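Local coordinates for putative dioxygenase (1H-3-hydroxy-4-oxoquinaldine 2,4-dioxygenase) (Mycobacteroides abscessus subsp. abscessus, PDB 6RA3), which cleaves the ring of the Pseudomonas quinolone signal PQS with dioxygen, forming N-octanoylanthranilate and carbon monoxide, at residues 67-71 / 182-186. Residues are numbered along the deposited sequence; the frame is centred on the assembly and turned at random.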
ATOM      1  N   GLY A  67     -17.530   9.537  11.974  1.00 24.99           N
ATOM      2  CA  GLY A  67     -18.880   9.796  12.422  1.00 31.20           C
ATOM      3  C   GLY A  67     -19.785   8.599  12.190  1.00 41.48           C
ATOM      4  O   GLY A  67     -19.590   7.798  11.262  1.00 30.23           O
ATOM      5  N   ASP A  68     -20.799   8.495  13.044  1.00 36.11           N
ATOM      6  CA  ASP A  68     -21.703   7.360  13.033  1.00 34.28           C
ATOM      7  C   ASP A  68     -22.422   7.263  11.691  1.00 27.21           C
ATOM      8  O   ASP A  68     -22.761   8.262  11.060  1.00 26.90           O
ATOM      9  CB  ASP A  68     -22.721   7.494  14.169  1.00 43.17           C
ATOM     10  CG  ASP A  68     -23.293   6.161  14.597  1.00 37.97           C
ATOM     11  OD1 ASP A  68     -22.629   5.118  14.391  1.00 37.77           O
ATOM     12  OD2 ASP A  68     -24.410   6.162  15.138  1.00 39.40           O
ATOM     13  N   PHE A  69     -22.674   6.037  11.268  1.00 28.36           N
ATOM     14  CA  PHE A  69     -23.225   5.804   9.944  1.00 34.47           C
ATOM     15  C   PHE A  69     -23.857   4.422   9.936  1.00 26.97           C
ATOM     16  O   PHE A  69     -23.558   3.579  10.780  1.00 29.68           O
ATOM     17  CB  PHE A  69     -22.129   5.916   8.861  1.00 31.55           C
ATOM     18  CG  PHE A  69     -21.140   4.754   8.852  1.00 34.25           C
ATOM     19  CD1 PHE A  69     -19.967   4.810   9.601  1.00 28.52           C
ATOM     20  CD2 PHE A  69     -21.385   3.616   8.074  1.00 29.06           C
ATOM     21  CE1 PHE A  69     -19.065   3.743   9.602  1.00 31.94           C
ATOM     22  CE2 PHE A  69     -20.500   2.548   8.070  1.00 33.28           C
ATOM     23  CZ  PHE A  69     -19.331   2.605   8.827  1.00 31.22           C
ATOM     24  N   GLY A  70     -24.691   4.185   8.942  1.00 30.43           N
ATOM     25  CA  GLY A  70     -25.221   2.850   8.684  1.00 33.79           C
ATOM     26  C   GLY A  70     -25.503   2.644   7.212  1.00 34.90           C
ATOM     27  O   GLY A  70     -24.752   3.121   6.348  1.00 27.79           O
ATOM     28  N   ILE A  71     -26.610   1.954   6.916  1.00 33.63           N
ATOM     29  CA  ILE A  71     -26.813   1.429   5.561  1.00 40.29           C
ATOM     30  C   ILE A  71     -27.051   2.554   4.555  1.00 35.79           C
ATOM     31  O   ILE A  71     -26.541   2.504   3.427  1.00 36.24           O
ATOM     32  CB  ILE A  71     -27.941   0.376   5.580  1.00 38.36           C
ATOM     33  CG1 ILE A  71     -27.467  -0.831   6.391  1.00 35.73           C
ATOM     34  CG2 ILE A  71     -28.277  -0.103   4.196  1.00 38.97           C
ATOM     35  CD1 ILE A  71     -28.582  -1.705   6.927  1.00 35.84           C
ATOM     36  N   ARG A 182     -20.910  -0.511  16.274  1.00 27.55           N
ATOM     37  CA  ARG A 182     -21.735   0.081  15.216  1.00 32.15           C
ATOM     38  C   ARG A 182     -22.382  -0.993  14.347  1.00 33.23           C
ATOM     39  O   ARG A 182     -23.542  -0.855  13.935  1.00 27.98           O
ATOM     40  CB  ARG A 182     -20.907   1.024  14.336  1.00 30.04           C
ATOM     41  CG  ARG A 182     -21.632   1.538  13.082  1.00 33.60           C
ATOM     42  CD  ARG A 182     -20.791   2.592  12.366  1.00 37.18           C
ATOM     43  NE  ARG A 182     -20.404   3.636  13.305  1.00 35.61           N
ATOM     44  CZ  ARG A 182     -19.191   3.809  13.824  1.00 36.85           C
ATOM     45  NH1 ARG A 182     -18.166   3.018  13.484  1.00 32.43           N
ATOM     46  NH2 ARG A 182     -19.008   4.793  14.709  1.00 34.60           N
ATOM     47  N   ALA A 183     -21.632  -2.053  14.036  1.00 33.50           N
ATOM     48  CA  ALA A 183     -22.189  -3.184  13.303  1.00 34.54           C
ATOM     49  C   ALA A 183     -23.398  -3.746  14.039  1.00 35.47           C
ATOM     50  O   ALA A 183     -24.454  -3.975  13.439  1.00 32.06           O
ATOM     51  CB  ALA A 183     -21.126  -4.263  13.123  1.00 29.88           C
ATOM     52  N   GLY A 184     -23.255  -3.961  15.347  1.00 34.26           N
ATOM     53  CA  GLY A 184     -24.343  -4.437  16.182  1.00 35.32           C
ATOM     54  C   GLY A 184     -25.584  -3.609  15.993  1.00 33.28           C
ATOM     55  O   GLY A 184     -26.643  -4.147  15.679  1.00 34.51           O
ATOM     56  N   ARG A 185     -25.456  -2.298  16.202  1.00 27.70           N
ATOM     57  CA  ARG A 185     -26.559  -1.366  16.026  1.00 32.80           C
ATOM     58  C   ARG A 185     -27.201  -1.494  14.659  1.00 40.21           C
ATOM     59  O   ARG A 185     -28.434  -1.543  14.539  1.00 29.94           O
ATOM     60  CB  ARG A 185     -26.050   0.070  16.173  1.00 37.36           C
ATOM     61  CG  ARG A 185     -26.497   0.804  17.365  1.00 41.35           C
ATOM     62  CD  ARG A 185     -25.341   1.450  18.035  1.00 45.63           C
ATOM     63  NE  ARG A 185     -24.533   2.315  17.167  1.00 34.19           N
ATOM     64  CZ  ARG A 185     -23.244   2.554  17.390  1.00 30.09           C
ATOM     65  NH1 ARG A 185     -22.638   1.980  18.411  1.00 31.47           N
ATOM     66  NH2 ARG A 185     -22.545   3.335  16.578  1.00 36.93           N
ATOM     67  N   VAL A 186     -26.378  -1.409  13.606  1.00 34.22           N
ATOM     68  CA  VAL A 186     -26.911  -1.261  12.259  1.00 37.46           C
ATOM     69  C   VAL A 186     -27.631  -2.537  11.841  1.00 35.62           C
ATOM     70  O   VAL A 186     -28.737  -2.488  11.295  1.00 33.44           O
ATOM     71  CB  VAL A 186     -25.788  -0.877  11.270  1.00 41.54           C
ATOM     72  CG1 VAL A 186     -26.284  -0.943   9.840  1.00 40.55           C
ATOM     73  CG2 VAL A 186     -25.292   0.545  11.561  1.00 36.54           C
TER
HETATM   74  O   HOH W   1     -25.779   3.999  15.231  1.00 31.55           O
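Asp68 OD1 accepts from two arginines one helical turn apart, making a salt-bridge network. Arg182 NE lies 2.9 Å from Asp68 OD1 and meets it nearly along its C-O axis, with an N-H...O angle of 165°. Arg185 NH2, at 2.8 Å from the same OD1, approaches from above the carboxylate plane and makes a more bent bond (140°). Both guanidinium groups present an edge to this oxygen, which is thus gripped by two donors. The other oxygen, Asp68 OD2, takes a hydrogen bond from a water 2.6 Å away, and that water accepts from Arg185 NE, so Arg185 holds the carboxylate both directly and through solvent. Arg182 has a second acidic partner, Asp178, at NH1. In this alpha/beta-hydrolase fold the contact joins the loop after strand 51-54, just where helix 71-84 starts with Gly70 as N-cap, to helix 177-194. Arg182 runs out extended from its backbone through chi1 and chi2, which carries CD over one face of Phe69, a CH-pi contact 3.7 Å from the ring centroid; the bend that follows at chi3 (-53°) turns NE toward Asp68. Trp31 also meets this ring. Farther along, Val186 spreads its two methyls: CG2 sits 3.7 Å from Gly70 CA, while CG1 packs 3.6 Å from Ile71 CG1, whose side chain lies about 7 Å from that of His97, a probable substrate-binding residue.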